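Local coordinates for protein ethylbenzene dehydrogenase alpha-subunit (Aromatoleum aromaticum, PDB 2IVF) that forms the molybdenum-bearing subunit of a molybdopterin oxidoreductase, holding a molybdenum atom, two pterin guanosine dinucleotides (MGD and MD1) and an iron/sulfur cluster, at residues A[100-105]-A[136-141]; A[146-151]-A[167-172]; A[161-166]-A[681-686]. All coordinates share one frame; numbering follows the deposited sequence.

Contact 1 (A[100-105]-A[136-141])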
ATOM      1  N   ASN A 100     -18.256  11.847 -18.451  1.00 30.94           N
ATOM      2  CA  ASN A 100     -19.509  11.135 -18.620  1.00 31.68           C
ATOM      3  C   ASN A 100     -20.123  10.864 -17.245  1.00 31.23           C
ATOM      4  O   ASN A 100     -20.638   9.791 -17.018  1.00 32.41           O
ATOM      5  CB  ASN A 100     -19.239   9.816 -19.364  1.00 33.18           C
ATOM      6  CG  ASN A 100     -18.512  10.027 -20.710  1.00 35.90           C
ATOM      7  OD1 ASN A 100     -18.793  10.983 -21.432  1.00 41.60           O
ATOM      8  ND2 ASN A 100     -17.591   9.120 -21.048  1.00 40.69           N
ATOM      9  N   GLY A 101     -20.031  11.830 -16.327  1.00 30.53           N
ATOM     10  CA  GLY A 101     -20.624  11.717 -14.981  1.00 30.44           C
ATOM     11  C   GLY A 101     -20.005  10.691 -14.030  1.00 30.20           C
ATOM     12  O   GLY A 101     -20.598  10.331 -13.028  1.00 31.77           O
ATOM     13  N   ILE A 102     -18.789  10.241 -14.336  1.00 28.83           N
ATOM     14  CA  ILE A 102     -18.125   9.179 -13.608  1.00 28.36           C
ATOM     15  C   ILE A 102     -16.696   9.630 -13.279  1.00 26.17           C
ATOM     16  O   ILE A 102     -16.082  10.362 -14.071  1.00 24.96           O
ATOM     17  CB  ILE A 102     -18.158   7.910 -14.531  1.00 29.24           C
ATOM     18  CG1 ILE A 102     -19.605   7.376 -14.624  1.00 33.02           C
ATOM     19  CG2 ILE A 102     -17.279   6.844 -14.105  1.00 30.68           C
ATOM     20  CD1 ILE A 102     -20.271   7.166 -13.295  1.00 36.31           C
ATOM     21  N   VAL A 103     -16.156   9.201 -12.141  1.00 25.52           N
ATOM     22  CA  VAL A 103     -14.714   9.406 -11.888  1.00 24.84           C
ATOM     23  C   VAL A 103     -13.891   8.488 -12.793  1.00 24.41           C
ATOM     24  O   VAL A 103     -13.864   7.266 -12.623  1.00 24.46           O
ATOM     25  CB  VAL A 103     -14.324   9.139 -10.429  1.00 24.86           C
ATOM     26  CG1 VAL A 103     -12.786   9.276 -10.242  1.00 20.13           C
ATOM     27  CG2 VAL A 103     -15.113  10.080  -9.469  1.00 25.03           C
ATOM     28  N   TRP A 104     -13.219   9.077 -13.757  1.00 24.19           N
ATOM     29  CA  TRP A 104     -12.396   8.329 -14.679  1.00 23.54           C
ATOM     30  C   TRP A 104     -11.048   7.965 -14.056  1.00 23.67           C
ATOM     31  O   TRP A 104     -10.638   6.818 -14.084  1.00 23.18           O
ATOM     32  CB  TRP A 104     -12.203   9.162 -15.920  1.00 23.91           C
ATOM     33  CG  TRP A 104     -11.140   8.689 -16.790  1.00 24.11           C
ATOM     34  CD1 TRP A 104     -10.894   7.417 -17.197  1.00 25.76           C
ATOM     35  CD2 TRP A 104     -10.165   9.508 -17.398  1.00 25.60           C
ATOM     36  NE1 TRP A 104      -9.767   7.406 -18.010  1.00 25.94           N
ATOM     37  CE2 TRP A 104      -9.329   8.687 -18.160  1.00 26.13           C
ATOM     38  CE3 TRP A 104      -9.888  10.861 -17.336  1.00 25.52           C
ATOM     39  CZ2 TRP A 104      -8.260   9.187 -18.858  1.00 25.08           C
ATOM     40  CZ3 TRP A 104      -8.847  11.356 -18.075  1.00 25.69           C
ATOM     41  CH2 TRP A 104      -8.044  10.529 -18.798  1.00 25.34           C
ATOM     42  N   ARG A 105     -10.359   8.961 -13.494  1.00 23.63           N
ATOM     43  CA  ARG A 105      -9.054   8.718 -12.879  1.00 23.42           C
ATOM     44  C   ARG A 105      -8.723   9.881 -11.980  1.00 23.67           C
ATOM     45  O   ARG A 105      -9.472  10.878 -11.932  1.00 22.72           O
ATOM     46  CB  ARG A 105      -7.965   8.605 -13.940  1.00 23.75           C
ATOM     47  CG  ARG A 105      -7.678   9.907 -14.597  1.00 23.48           C
ATOM     48  CD  ARG A 105      -6.622   9.764 -15.633  1.00 22.65           C
ATOM     49  NE  ARG A 105      -5.290   9.551 -15.080  1.00 22.30           N
ATOM     50  CZ  ARG A 105      -4.399  10.513 -14.804  1.00 19.13           C
ATOM     51  NH1 ARG A 105      -4.687  11.777 -14.963  1.00 19.91           N
ATOM     52  NH2 ARG A 105      -3.212  10.192 -14.348  1.00 22.40           N
ATOM     53  N   ASN A 136     -12.117   1.647  -7.063  1.00 23.02           N
ATOM     54  CA  ASN A 136     -12.952   1.345  -5.902  1.00 23.50           C
ATOM     55  C   ASN A 136     -14.382   1.824  -6.096  1.00 23.69           C
ATOM     56  O   ASN A 136     -15.349   1.137  -5.745  1.00 23.86           O
ATOM     57  CB  ASN A 136     -12.396   1.970  -4.639  1.00 23.82           C
ATOM     58  CG  ASN A 136     -11.171   1.255  -4.117  1.00 24.40           C
ATOM     59  OD1 ASN A 136     -10.142   1.288  -4.755  1.00 26.68           O
ATOM     60  ND2 ASN A 136     -11.274   0.641  -2.930  1.00 24.53           N
ATOM     61  N   LEU A 137     -14.514   3.017  -6.638  1.00 24.67           N
ATOM     62  CA  LEU A 137     -15.831   3.617  -6.817  1.00 25.19           C
ATOM     63  C   LEU A 137     -16.728   2.842  -7.785  1.00 26.68           C
ATOM     64  O   LEU A 137     -17.933   2.976  -7.744  1.00 27.85           O
ATOM     65  CB  LEU A 137     -15.673   5.061  -7.283  1.00 25.62           C
ATOM     66  CG  LEU A 137     -14.971   6.004  -6.335  1.00 23.06           C
ATOM     67  CD1 LEU A 137     -14.961   7.440  -6.970  1.00 23.12           C
ATOM     68  CD2 LEU A 137     -15.587   5.996  -4.940  1.00 23.43           C
ATOM     69  N   TYR A 138     -16.167   2.045  -8.678  1.00 27.92           N
ATOM     70  CA  TYR A 138     -16.996   1.271  -9.598  1.00 28.38           C
ATOM     71  C   TYR A 138     -16.796  -0.216  -9.408  1.00 27.95           C
ATOM     72  O   TYR A 138     -17.227  -0.996 -10.236  1.00 27.97           O
ATOM     73  CB  TYR A 138     -16.768   1.763 -11.038  1.00 30.19           C
ATOM     74  CG  TYR A 138     -16.927   3.278 -10.987  1.00 33.77           C
ATOM     75  CD1 TYR A 138     -18.200   3.850 -10.917  1.00 36.52           C
ATOM     76  CD2 TYR A 138     -15.790   4.134 -10.894  1.00 35.52           C
ATOM     77  CE1 TYR A 138     -18.353   5.228 -10.812  1.00 35.72           C
ATOM     78  CE2 TYR A 138     -15.909   5.496 -10.776  1.00 33.46           C
ATOM     79  CZ  TYR A 138     -17.207   6.046 -10.728  1.00 35.19           C
ATOM     80  OH  TYR A 138     -17.392   7.379 -10.587  1.00 32.12           O
ATOM     81  N   GLY A 139     -16.267  -0.612  -8.249  1.00 27.30           N
ATOM     82  CA  GLY A 139     -15.958  -2.004  -8.018  1.00 27.13           C
ATOM     83  C   GLY A 139     -17.083  -2.807  -7.406  1.00 26.80           C
ATOM     84  O   GLY A 139     -17.964  -2.267  -6.720  1.00 26.24           O
ATOM     85  N   ASP A 140     -17.032  -4.116  -7.634  1.00 25.54           N
ATOM     86  CA  ASP A 140     -18.085  -4.995  -7.168  1.00 26.37           C
ATOM     87  C   ASP A 140     -18.046  -5.230  -5.676  1.00 25.67           C
ATOM     88  O   ASP A 140     -18.859  -5.982  -5.146  1.00 25.95           O
ATOM     89  CB  ASP A 140     -17.988  -6.330  -7.876  1.00 27.62           C
ATOM     90  CG  ASP A 140     -18.446  -6.250  -9.318  1.00 29.55           C
ATOM     91  OD1 ASP A 140     -19.299  -5.410  -9.627  1.00 33.16           O
ATOM     92  OD2 ASP A 140     -17.954  -7.042 -10.127  1.00 33.60           O
ATOM     93  N   GLU A 141     -17.081  -4.622  -4.989  1.00 25.46           N
ATOM     94  CA  GLU A 141     -17.074  -4.696  -3.527  1.00 24.58           C
ATOM     95  C   GLU A 141     -18.079  -3.757  -2.914  1.00 24.31           C
ATOM     96  O   GLU A 141     -18.311  -3.812  -1.723  1.00 24.53           O
ATOM     97  CB  GLU A 141     -15.707  -4.369  -2.983  1.00 24.96           C
ATOM     98  CG  GLU A 141     -15.214  -2.931  -3.305  1.00 23.99           C
ATOM     99  CD  GLU A 141     -14.249  -2.892  -4.470  1.00 26.14           C
ATOM    100  OE1 GLU A 141     -14.634  -3.373  -5.585  1.00 23.90           O
ATOM    101  OE2 GLU A 141     -13.110  -2.355  -4.272  1.00 27.93           O
TER

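Contact 2 (A[146-151]-A[167-172])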
ATOM      1  N   PRO A 146     -29.456  -0.428   0.854  1.00 21.74           N
ATOM      2  CA  PRO A 146     -29.563  -1.046   2.168  1.00 21.10           C
ATOM      3  C   PRO A 146     -29.909  -2.495   2.022  1.00 21.36           C
ATOM      4  O   PRO A 146     -30.780  -2.837   1.218  1.00 20.84           O
ATOM      5  CB  PRO A 146     -30.696  -0.294   2.834  1.00 20.25           C
ATOM      6  CG  PRO A 146     -30.796   0.996   2.114  1.00 21.74           C
ATOM      7  CD  PRO A 146     -30.417   0.683   0.692  1.00 22.80           C
ATOM      8  N   LEU A 147     -29.209  -3.330   2.771  1.00 20.72           N
ATOM      9  CA  LEU A 147     -29.410  -4.771   2.736  1.00 21.03           C
ATOM     10  C   LEU A 147     -29.865  -5.241   4.081  1.00 21.31           C
ATOM     11  O   LEU A 147     -29.340  -4.783   5.114  1.00 20.85           O
ATOM     12  CB  LEU A 147     -28.077  -5.434   2.421  1.00 20.59           C
ATOM     13  CG  LEU A 147     -27.525  -5.074   1.049  1.00 23.02           C
ATOM     14  CD1 LEU A 147     -26.069  -5.667   0.897  1.00 23.81           C
ATOM     15  CD2 LEU A 147     -28.487  -5.548  -0.026  1.00 22.32           C
ATOM     16  N   LYS A 148     -30.766  -6.208   4.058  1.00 22.20           N
ATOM     17  CA  LYS A 148     -31.236  -6.862   5.245  1.00 22.94           C
ATOM     18  C   LYS A 148     -30.962  -8.369   5.160  1.00 22.09           C
ATOM     19  O   LYS A 148     -31.237  -9.012   4.156  1.00 20.80           O
ATOM     20  CB  LYS A 148     -32.722  -6.590   5.422  1.00 22.81           C
ATOM     21  CG  LYS A 148     -33.363  -7.337   6.608  1.00 23.50           C
ATOM     22  CD  LYS A 148     -34.655  -6.636   6.953  1.00 24.80           C
ATOM     23  CE  LYS A 148     -35.420  -7.268   8.047  1.00 27.89           C
ATOM     24  NZ  LYS A 148     -36.382  -6.217   8.537  1.00 28.97           N
ATOM     25  N   ARG A 149     -30.457  -8.911   6.252  1.00 22.48           N
ATOM     26  CA  ARG A 149     -30.130 -10.307   6.347  1.00 22.69           C
ATOM     27  C   ARG A 149     -31.355 -11.170   6.137  1.00 22.47           C
ATOM     28  O   ARG A 149     -32.422 -10.936   6.720  1.00 20.87           O
ATOM     29  CB  ARG A 149     -29.552 -10.610   7.738  1.00 22.43           C
ATOM     30  CG  ARG A 149     -29.333 -12.064   8.017  1.00 23.17           C
ATOM     31  CD  ARG A 149     -28.529 -12.240   9.306  1.00 22.34           C
ATOM     32  NE  ARG A 149     -29.256 -11.790  10.511  1.00 20.42           N
ATOM     33  CZ  ARG A 149     -30.122 -12.504  11.225  1.00 26.03           C
ATOM     34  NH1 ARG A 149     -30.478 -13.741  10.871  1.00 25.76           N
ATOM     35  NH2 ARG A 149     -30.681 -11.957  12.303  1.00 24.54           N
ATOM     36  N   VAL A 150     -31.155 -12.204   5.330  1.00 23.47           N
ATOM     37  CA  VAL A 150     -32.151 -13.187   5.060  1.00 23.26           C
ATOM     38  C   VAL A 150     -31.878 -14.539   5.720  1.00 23.72           C
ATOM     39  O   VAL A 150     -32.801 -15.148   6.239  1.00 25.48           O
ATOM     40  CB  VAL A 150     -32.330 -13.347   3.536  1.00 22.42           C
ATOM     41  CG1 VAL A 150     -33.144 -14.611   3.209  1.00 21.08           C
ATOM     42  CG2 VAL A 150     -33.068 -12.123   3.003  1.00 21.33           C
ATOM     43  N   GLY A 151     -30.632 -15.005   5.672  1.00 25.23           N
ATOM     44  CA  GLY A 151     -30.274 -16.280   6.301  1.00 25.74           C
ATOM     45  C   GLY A 151     -29.736 -16.044   7.706  1.00 26.63           C
ATOM     46  O   GLY A 151     -30.181 -15.125   8.409  1.00 27.35           O
ATOM     47  N   ALA A 167     -33.316   1.808   8.662  1.00 24.58           N
ATOM     48  CA  ALA A 167     -33.162   2.743   9.783  1.00 24.62           C
ATOM     49  C   ALA A 167     -34.213   2.506  10.855  1.00 24.89           C
ATOM     50  O   ALA A 167     -33.935   2.654  12.043  1.00 25.70           O
ATOM     51  CB  ALA A 167     -33.210   4.191   9.280  1.00 24.55           C
ATOM     52  N   GLY A 168     -35.420   2.127  10.439  1.00 24.84           N
ATOM     53  CA  GLY A 168     -36.496   1.770  11.367  1.00 24.48           C
ATOM     54  C   GLY A 168     -36.166   0.558  12.231  1.00 24.39           C
ATOM     55  O   GLY A 168     -36.401   0.564  13.450  1.00 22.47           O
ATOM     56  N   ASP A 169     -35.615  -0.485  11.620  1.00 23.68           N
ATOM     57  CA  ASP A 169     -35.255  -1.686  12.403  1.00 24.09           C
ATOM     58  C   ASP A 169     -34.155  -1.345  13.371  1.00 22.77           C
ATOM     59  O   ASP A 169     -34.140  -1.818  14.503  1.00 23.39           O
ATOM     60  CB  ASP A 169     -34.748  -2.837  11.536  1.00 25.16           C
ATOM     61  CG  ASP A 169     -35.830  -3.463  10.678  1.00 26.33           C
ATOM     62  OD1 ASP A 169     -37.018  -3.133  10.853  1.00 28.84           O
ATOM     63  OD2 ASP A 169     -35.457  -4.299   9.828  1.00 30.20           O
ATOM     64  N   ILE A 170     -33.200  -0.546  12.916  1.00 21.54           N
ATOM     65  CA  ILE A 170     -32.118  -0.148  13.785  1.00 21.25           C
ATOM     66  C   ILE A 170     -32.644   0.641  14.977  1.00 20.38           C
ATOM     67  O   ILE A 170     -32.246   0.394  16.126  1.00 21.25           O
ATOM     68  CB  ILE A 170     -31.069   0.681  13.036  1.00 19.98           C
ATOM     69  CG1 ILE A 170     -30.384  -0.196  11.986  1.00 21.42           C
ATOM     70  CG2 ILE A 170     -30.079   1.264  14.039  1.00 20.75           C
ATOM     71  CD1 ILE A 170     -29.611   0.575  10.904  1.00 20.63           C
ATOM     72  N   ALA A 171     -33.530   1.591  14.709  1.00 20.62           N
ATOM     73  CA  ALA A 171     -34.084   2.429  15.760  1.00 21.08           C
ATOM     74  C   ALA A 171     -34.873   1.624  16.757  1.00 21.61           C
ATOM     75  O   ALA A 171     -34.797   1.845  17.966  1.00 21.11           O
ATOM     76  CB  ALA A 171     -34.991   3.469  15.145  1.00 21.97           C
ATOM     77  N   ASP A 172     -35.686   0.712  16.251  1.00 21.61           N
ATOM     78  CA  ASP A 172     -36.418  -0.170  17.153  1.00 21.81           C
ATOM     79  C   ASP A 172     -35.481  -0.983  18.039  1.00 21.81           C
ATOM     80  O   ASP A 172     -35.793  -1.200  19.216  1.00 23.09           O
ATOM     81  CB  ASP A 172     -37.320  -1.102  16.372  1.00 22.33           C
ATOM     82  CG  ASP A 172     -38.671  -0.498  16.069  1.00 24.84           C
ATOM     83  OD1 ASP A 172     -39.138   0.441  16.762  1.00 23.47           O
ATOM     84  OD2 ASP A 172     -39.277  -0.986  15.107  1.00 30.31           O
TER

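Contact 3 (A[161-166]-A[681-686])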
ATOM      1  N   VAL A 161     -33.623  -3.549   1.053  1.00 19.82           N
ATOM      2  CA  VAL A 161     -34.774  -2.894   1.678  1.00 20.02           C
ATOM      3  C   VAL A 161     -34.575  -1.390   1.558  1.00 19.89           C
ATOM      4  O   VAL A 161     -33.498  -0.964   1.156  1.00 20.31           O
ATOM      5  CB  VAL A 161     -34.864  -3.267   3.160  1.00 20.14           C
ATOM      6  CG1 VAL A 161     -35.022  -4.782   3.301  1.00 18.50           C
ATOM      7  CG2 VAL A 161     -33.611  -2.789   3.882  1.00 17.92           C
ATOM      8  N   SER A 162     -35.580  -0.611   1.952  1.00 20.95           N
ATOM      9  CA  SER A 162     -35.496   0.824   1.905  1.00 20.52           C
ATOM     10  C   SER A 162     -34.703   1.309   3.091  1.00 20.59           C
ATOM     11  O   SER A 162     -34.613   0.627   4.121  1.00 19.09           O
ATOM     12  CB  SER A 162     -36.855   1.493   1.924  1.00 21.61           C
ATOM     13  OG  SER A 162     -37.553   1.240   3.143  1.00 22.51           O
ATOM     14  N   TRP A 163     -34.146   2.507   2.959  1.00 20.67           N
ATOM     15  CA  TRP A 163     -33.528   3.171   4.099  1.00 21.27           C
ATOM     16  C   TRP A 163     -34.549   3.295   5.241  1.00 20.80           C
ATOM     17  O   TRP A 163     -34.234   3.189   6.407  1.00 21.30           O
ATOM     18  CB  TRP A 163     -33.038   4.557   3.716  1.00 21.23           C
ATOM     19  CG  TRP A 163     -31.693   4.581   3.206  1.00 20.75           C
ATOM     20  CD1 TRP A 163     -31.314   4.557   1.913  1.00 21.45           C
ATOM     21  CD2 TRP A 163     -30.514   4.637   3.980  1.00 21.89           C
ATOM     22  NE1 TRP A 163     -29.942   4.570   1.817  1.00 23.42           N
ATOM     23  CE2 TRP A 163     -29.426   4.643   3.086  1.00 23.40           C
ATOM     24  CE3 TRP A 163     -30.262   4.686   5.354  1.00 22.97           C
ATOM     25  CZ2 TRP A 163     -28.110   4.705   3.518  1.00 23.03           C
ATOM     26  CZ3 TRP A 163     -28.957   4.758   5.783  1.00 21.48           C
ATOM     27  CH2 TRP A 163     -27.893   4.759   4.869  1.00 22.47           C
ATOM     28  N   ASP A 164     -35.776   3.529   4.891  1.00 21.31           N
ATOM     29  CA  ASP A 164     -36.811   3.654   5.893  1.00 22.75           C
ATOM     30  C   ASP A 164     -36.963   2.391   6.735  1.00 22.37           C
ATOM     31  O   ASP A 164     -37.037   2.450   7.956  1.00 22.77           O
ATOM     32  CB  ASP A 164     -38.117   3.943   5.205  1.00 23.90           C
ATOM     33  CG  ASP A 164     -39.083   4.606   6.109  1.00 28.06           C
ATOM     34  OD1 ASP A 164     -38.876   5.813   6.346  1.00 31.73           O
ATOM     35  OD2 ASP A 164     -40.019   3.901   6.567  1.00 31.22           O
ATOM     36  N   GLU A 165     -37.029   1.253   6.071  1.00 22.81           N
ATOM     37  CA  GLU A 165     -37.147  -0.022   6.778  1.00 23.17           C
ATOM     38  C   GLU A 165     -35.916  -0.284   7.616  1.00 22.62           C
ATOM     39  O   GLU A 165     -36.028  -0.619   8.812  1.00 22.38           O
ATOM     40  CB  GLU A 165     -37.351  -1.171   5.792  1.00 23.56           C
ATOM     41  CG  GLU A 165     -37.154  -2.563   6.428  1.00 24.98           C
ATOM     42  CD  GLU A 165     -37.740  -3.706   5.632  1.00 24.27           C
ATOM     43  OE1 GLU A 165     -38.297  -3.475   4.554  1.00 25.91           O
ATOM     44  OE2 GLU A 165     -37.668  -4.841   6.115  1.00 29.11           O
ATOM     45  N   ALA A 166     -34.742  -0.099   6.997  1.00 22.96           N
ATOM     46  CA  ALA A 166     -33.429  -0.399   7.619  1.00 23.32           C
ATOM     47  C   ALA A 166     -33.146   0.502   8.834  1.00 23.94           C
ATOM     48  O   ALA A 166     -32.864   0.015   9.935  1.00 24.99           O
ATOM     49  CB  ALA A 166     -32.333  -0.312   6.584  1.00 21.00           C
ATOM     50  N   PRO A 681     -23.494   6.610  -5.732  1.00 25.48           N
ATOM     51  CA  PRO A 681     -24.362   5.765  -6.551  1.00 24.65           C
ATOM     52  C   PRO A 681     -25.465   5.129  -5.741  1.00 25.11           C
ATOM     53  O   PRO A 681     -25.377   5.074  -4.515  1.00 23.28           O
ATOM     54  CB  PRO A 681     -23.433   4.663  -7.023  1.00 25.01           C
ATOM     55  CG  PRO A 681     -22.414   4.510  -5.908  1.00 24.29           C
ATOM     56  CD  PRO A 681     -22.309   5.876  -5.249  1.00 25.44           C
ATOM     57  N   GLY A 682     -26.459   4.593  -6.447  1.00 24.51           N
ATOM     58  CA  GLY A 682     -27.528   3.805  -5.834  1.00 25.05           C
ATOM     59  C   GLY A 682     -28.176   4.631  -4.739  1.00 24.76           C
ATOM     60  O   GLY A 682     -28.574   5.759  -4.976  1.00 24.73           O
ATOM     61  N   GLU A 683     -28.249   4.087  -3.536  1.00 23.98           N
ATOM     62  CA  GLU A 683     -28.818   4.840  -2.420  1.00 24.49           C
ATOM     63  C   GLU A 683     -27.789   5.071  -1.324  1.00 24.41           C
ATOM     64  O   GLU A 683     -28.122   5.125  -0.120  1.00 23.62           O
ATOM     65  CB  GLU A 683     -30.072   4.139  -1.883  1.00 24.80           C
ATOM     66  CG  GLU A 683     -31.175   4.064  -2.938  1.00 26.09           C
ATOM     67  CD  GLU A 683     -32.347   3.208  -2.489  1.00 26.91           C
ATOM     68  OE1 GLU A 683     -32.359   2.755  -1.331  1.00 31.19           O
ATOM     69  OE2 GLU A 683     -33.259   2.986  -3.305  1.00 28.20           O
ATOM     70  N   CYS A 684     -26.535   5.196  -1.754  1.00 23.62           N
ATOM     71  CA  CYS A 684     -25.445   5.544  -0.861  1.00 24.21           C
ATOM     72  C   CYS A 684     -25.670   6.894  -0.203  1.00 24.14           C
ATOM     73  O   CYS A 684     -25.964   7.865  -0.862  1.00 23.97           O
ATOM     74  CB  CYS A 684     -24.130   5.575  -1.628  1.00 24.18           C
ATOM     75  SG  CYS A 684     -23.574   3.925  -2.069  1.00 26.24           S
ATOM     76  N   ARG A 685     -25.515   6.949   1.112  1.00 23.74           N
ATOM     77  CA  ARG A 685     -25.682   8.193   1.860  1.00 23.06           C
ATOM     78  C   ARG A 685     -24.381   8.581   2.569  1.00 23.10           C
ATOM     79  O   ARG A 685     -23.524   7.734   2.826  1.00 21.85           O
ATOM     80  CB  ARG A 685     -26.747   8.019   2.923  1.00 23.43           C
ATOM     81  CG  ARG A 685     -28.158   7.978   2.404  1.00 23.28           C
ATOM     82  CD  ARG A 685     -29.124   8.016   3.519  1.00 25.07           C
ATOM     83  NE  ARG A 685     -30.484   7.788   3.038  1.00 27.12           N
ATOM     84  CZ  ARG A 685     -31.440   8.699   3.032  1.00 30.54           C
ATOM     85  NH1 ARG A 685     -31.219   9.937   3.466  1.00 31.66           N
ATOM     86  NH2 ARG A 685     -32.628   8.372   2.566  1.00 30.37           N
ATOM     87  N   GLU A 686     -24.227   9.872   2.854  1.00 22.73           N
ATOM     88  CA  GLU A 686     -23.151  10.309   3.732  1.00 22.64           C
ATOM     89  C   GLU A 686     -23.464   9.785   5.109  1.00 22.12           C
ATOM     90  O   GLU A 686     -24.625   9.690   5.496  1.00 22.16           O
ATOM     91  CB  GLU A 686     -23.037  11.834   3.781  1.00 23.59           C
ATOM     92  CG  GLU A 686     -22.859  12.449   2.411  1.00 23.83           C
ATOM     93  CD  GLU A 686     -22.947  13.936   2.328  1.00 22.06           C
ATOM     94  OE1 GLU A 686     -23.703  14.600   3.117  1.00 23.99           O
ATOM     95  OE2 GLU A 686     -22.289  14.438   1.359  1.00 25.82           O
TER
HETATM   96  O   HOH W   1     -33.623   0.194  -1.410  1.00 25.88           O
HETATM   97  O   HOH W   2     -34.539   3.780   0.344  1.00 27.29           O

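Contact 1 (A[100-105]-A[136-141])
Tyr138 turns its CG back beside its own backbone N (chi1 -50°), which sends the phenol across toward Ile102 and Val103. On the strand, Val103 has CG2 beside its backbone N (chi1 176°), so that this methyl sits near the hydroxyl that the same N-H engages. The hydroxyl is the polar centre of the contact: Val103 N donates to Tyr138 OH at 2.7 Å, with an N-H...O angle of 156°. A tyrosine suits the place because its ring spans the gap to the strand and still ends in an acceptor for a backbone amide at the outermost strand of its sheet within this chain.

Apolar groups hold the ring on its two faces. Ile102 CG2 lies over one, 3.9 Å from the ring centroid, a CH-pi contact in which Tyr138 CZ is only 3.5 Å from that methyl. On the opposite face, displaced toward the rim, is CB of the preceding residue, Leu137, while Val103 CB stands at the ring's edge, in its plane, 3.5 Å from Tyr138 OH. Beside the ring, Leu137 CD1 meets Val103 CG2 at 3.6 Å, two branched tips packing in the buried part of the contact. Beta-branched Ile102 and Val103 are natural strand residues whose methyls lie close to the backbone, where the ring meets them.

Strand 102-108 belongs to a three-stranded antiparallel sheet with 76-80 and 94-99, and Trp104 and Arg105 opposite Tyr97 form a classic beta bulge in it. The loop between the other two strands holds Cys86 and Cys92 of the iron/sulfur cluster pocket; the contact joins the end of helix 134-137, with Tyr138 after it, to this sheet.

Contact 2 (A[146-151]-A[167-172])
The carboxylate of Asp169 receives the ammonium of Lys148 at one oxygen, OD2, while the other flat group nearby, the guanidinium of Arg149, has Gly151 at its edge. There Arg149 NH1 donates to Gly151 O at 2.8 Å, close to the guanidinium plane, and NE of the same group forms a salt bridge with Asp647. The setting is a beta-hairpin followed by a helix: strand 147-149 pairs antiparallel with 158-160 at the border of a mixed sheet, and helix 163-181 comes next and packs on that sheet through Ile170, against Ile648 and Leu650.

A single salt bridge carries the contact. Lysine fits here because a long, flexible chain is needed: Lys148 leaves the strand with CG anti to the backbone N (chi1 175°) and stays extended to its end, spanning much of the 9.7 Å between Lys148 CA and Asp169 CA. The short Asp169, one helical turn after Glu165, needs no such reach. Glu165 OE2 also bridges to Lys148 NZ, so two acidic groups on one side of the helix grip one ammonium, which probably favours its charged form. At the partly exposed surface, this pins strand to helix by charge.

Lys148 NZ lies 2.5 Å from Asp169 OD2, a value short enough to be doubtful in detail, but 3.9 Å from OD1, and Lys148 CE follows at 3.5 Å from OD2.

Contact 3 (A[161-166]-A[681-686])
Cation-pi and CH-pi contacts join Arg685 to one face of the Trp163 indole. The arginine runs extended from CG to NE across the indole, the two side chains sliding past each other in opposite directions. Arg685 CD sits 3.4 Å from the centroid of the six-membered ring, a CH-pi contact, and Arg685 NE lies 3.2 Å above the indole plane, over its centre. Farther on, Arg685 CZ is 4.2 Å from the centroid of the five-membered ring, a cation-pi interaction. The guanidinium is tilted rather than laid flat, its plane 72° from that of the ring, and NH1 is taken by a salt bridge to Asp689. Arginine suits the place because its methylenes and its charge can serve one broad ring together.

Direct hydrogen bonding uses the indole edge. Trp163 NE1 donates to Glu683 O at 2.7 Å, the acceptor lying near the ring plane and the donor in the carbonyl plane, so the buried indole N-H is satisfied and the ring's rotation is fixed.

Two waters link the Glu683 carboxylate, which accepts from both, to the start of the helix. One water donates to Glu683 OE1 and to Val161 O; a second donates to OE1 and accepts from Trp163 N, 2.9 Å away, in the first turn of the helix. Glu683 OE2 is paired with Arg160. Ser162, at the N-cap, accepts from Glu165 N through OG at 3.0 Å, a capping bond.

In the fold, Trp163, at the beginning of helix 163-181, touches Leu650 and Pro651 of strand 648-651 and Ala690 and Leu693 of helix 687-704. The loop 681-686 leads into that second helix, and Arg685 forms backbone bonds with Pro651 and Ala653.

Along the chain contact 1 closes before the others open, whereas contacts 2 and 3 interleave, segment 161-166 lying between 146-151 and 167-172. Contacts 2 and 3 share helix 163-181, their centres about 11 Å apart, and they touch: Pro146 O probably accepts from Val161 N at 2.9 Å, and Pro146 also packs on Trp163 and Glu683. Contact 1 stands apart, its centre about 19 Å from that of contact 3 and 27 Å from that of contact 2; its strand 102-108 belongs to a separate antiparallel sheet. Contacts 2 and 3 thus tie the start of helix 163-181 to strand 147-149 and to a loop over 500 residues later.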